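ParB-C (Sulfolobus sp. NOB8H2, PDB 4RS7) probably binds DNA through a histone-like fold and serves in the segregation of DNA in this archaeon. Local coordinates at residues 1-6 and 22-27. Residues are numbered along the deposited sequence; the frame is centred on the assembly and turned at random.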
loop_
_atom_site.group_PDB
_atom_site.type_symbol
_atom_site.label_atom_id
_atom_site.label_comp_id
_atom_site.label_asym_id
_atom_site.label_seq_id
_atom_site.Cartn_x
_atom_site.Cartn_y
_atom_site.Cartn_z
ATOM N N ALA A 1 -16.197 -11.130 17.736
ATOM C CA ALA A 1 -16.581 -10.943 16.340
ATOM C C ALA A 1 -15.357 -10.868 15.429
ATOM O O ALA A 1 -15.479 -10.664 14.220
ATOM C CB ALA A 1 -17.434 -9.689 16.190
ATOM N N ASP A 2 -14.178 -11.041 16.016
ATOM C CA ASP A 2 -12.936 -10.960 15.263
ATOM C C ASP A 2 -12.889 -11.958 14.110
ATOM O O ASP A 2 -12.936 -11.564 12.947
ATOM C CB ASP A 2 -11.726 -11.158 16.181
ATOM C CG ASP A 2 -11.521 -9.998 17.135
ATOM O OD1 ASP A 2 -12.054 -8.901 16.860
ATOM O OD2 ASP A 2 -10.827 -10.179 18.158
ATOM N N LEU A 3 -12.797 -13.244 14.437
ATOM C CA LEU A 3 -12.600 -14.271 13.418
ATOM C C LEU A 3 -13.676 -14.240 12.341
ATOM O O LEU A 3 -13.410 -14.542 11.179
ATOM C CB LEU A 3 -12.506 -15.662 14.049
ATOM C CG LEU A 3 -11.303 -15.864 14.970
ATOM C CD1 LEU A 3 -11.207 -17.311 15.413
ATOM C CD2 LEU A 3 -10.023 -15.438 14.264
ATOM N N GLU A 4 -14.893 -13.871 12.719
ATOM C CA GLU A 4 -15.967 -13.800 11.742
ATOM C C GLU A 4 -15.704 -12.696 10.722
ATOM O O GLU A 4 -15.978 -12.863 9.535
ATOM C CB GLU A 4 -17.319 -13.597 12.420
ATOM C CG GLU A 4 -18.429 -14.392 11.760
ATOM C CD GLU A 4 -18.045 -15.850 11.550
ATOM O OE1 GLU A 4 -17.511 -16.468 12.497
ATOM O OE2 GLU A 4 -18.264 -16.374 10.436
ATOM N N SER A 5 -15.175 -11.569 11.188
ATOM C CA SER A 5 -14.837 -10.470 10.291
ATOM C C SER A 5 -13.713 -10.900 9.357
ATOM O O SER A 5 -13.774 -10.672 8.150
ATOM C CB SER A 5 -14.420 -9.230 11.081
ATOM O OG SER A 5 -15.521 -8.679 11.781
ATOM N N LEU A 6 -12.698 -11.537 9.928
ATOM C CA LEU A 6 -11.563 -12.027 9.154
ATOM C C LEU A 6 -12.010 -12.992 8.058
ATOM O O LEU A 6 -11.583 -12.881 6.908
ATOM C CB LEU A 6 -10.550 -12.712 10.072
ATOM C CG LEU A 6 -9.358 -13.351 9.357
ATOM C CD1 LEU A 6 -8.464 -12.275 8.749
ATOM C CD2 LEU A 6 -8.568 -14.237 10.307
ATOM N N LEU A 22 -5.164 -24.863 9.193
ATOM C CA LEU A 22 -4.839 -23.766 10.094
ATOM C C LEU A 22 -5.673 -23.871 11.358
ATOM O O LEU A 22 -6.886 -24.065 11.294
ATOM C CB LEU A 22 -5.075 -22.412 9.417
ATOM C CG LEU A 22 -4.004 -21.935 8.437
ATOM C CD1 LEU A 22 -4.417 -20.629 7.766
ATOM C CD2 LEU A 22 -2.667 -21.778 9.148
ATOM N N THR A 23 -5.022 -23.747 12.508
ATOM C CA THR A 23 -5.732 -23.798 13.778
ATOM C C THR A 23 -6.423 -22.467 14.036
ATOM O O THR A 23 -6.113 -21.456 13.396
ATOM C CB THR A 23 -4.782 -24.105 14.949
ATOM O OG1 THR A 23 -4.048 -22.924 15.295
ATOM C CG2 THR A 23 -3.811 -25.220 14.575
ATOM N N GLU A 24 -7.359 -22.469 14.977
ATOM C CA GLU A 24 -8.080 -21.256 15.329
ATOM C C GLU A 24 -7.135 -20.206 15.910
ATOM O O GLU A 24 -7.268 -19.020 15.617
ATOM C CB GLU A 24 -9.218 -21.571 16.303
ATOM C CG GLU A 24 -10.122 -20.389 16.614
ATOM C CD GLU A 24 -11.367 -20.797 17.380
ATOM O OE1 GLU A 24 -12.203 -21.528 16.808
ATOM O OE2 GLU A 24 -11.508 -20.389 18.554
ATOM N N LYS A 25 -6.176 -20.642 16.724
ATOM C CA LYS A 25 -5.162 -19.728 17.242
ATOM C C LYS A 25 -4.348 -19.152 16.092
ATOM O O LYS A 25 -3.987 -17.975 16.105
ATOM C CB LYS A 25 -4.236 -20.422 18.242
ATOM C CG LYS A 25 -4.585 -20.161 19.700
ATOM C CD LYS A 25 -3.333 -20.128 20.565
ATOM C CE LYS A 25 -2.411 -18.985 20.156
ATOM N NZ LYS A 25 -1.163 -18.931 20.970
ATOM N N ASP A 26 -4.054 -19.990 15.103
ATOM C CA ASP A 26 -3.404 -19.529 13.882
ATOM C C ASP A 26 -4.205 -18.387 13.268
ATOM O O ASP A 26 -3.651 -17.345 12.922
ATOM C CB ASP A 26 -3.284 -20.666 12.861
ATOM C CG ASP A 26 -2.174 -21.647 13.194
ATOM O OD1 ASP A 26 -1.239 -21.269 13.929
ATOM O OD2 ASP A 26 -2.234 -22.797 12.702
ATOM N N ALA A 27 -5.512 -18.595 13.127
ATOM C CA ALA A 27 -6.391 -17.595 12.529
ATOM C C ALA A 27 -6.417 -16.307 13.349
ATOM O O ALA A 27 -6.576 -15.214 12.797
ATOM C CB ALA A 27 -7.802 -18.153 12.365
#
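Leu3 reaches from helix 2-9 onto the first turn of helix 24-50, where Glu24 and Ala27 receive it. Its CB points at that turn, and CG, anti to the carbonyl carbon (chi1 -64°), carries both methyls across. Leu3 CD1 rests on the aliphatic stem of Glu24, 3.5 Å from Glu24 CG, the two side chains crossing at about a right angle. CD2 takes the other branch and lies 4.0 Å from Ala27 CB, beside that residue's carbonyl. Leu6, one turn on, sends its CD2 to within 3.3 Å of Ala27 O, and packs on Val30, Tyr31 and Trp34 along the long helix. In this all-helical, histone-like chain, the short N-terminal helix is laid against the start of the longest one. That start is closed by a capping box: Asp26 N gives a bond of 2.9 Å to Thr23 OG1, and Thr23 N answers with one of 3.0 Å to Asp26 OD2, met on the anti side but tilted 32° out of the carboxylate plane. An alanine in place of Leu3 would lack CG and both methyls and would probably leave a gap between the two helices beside Glu24 and Ala27. Leu22, just before the cap, packs against Ile59 of the second subunit.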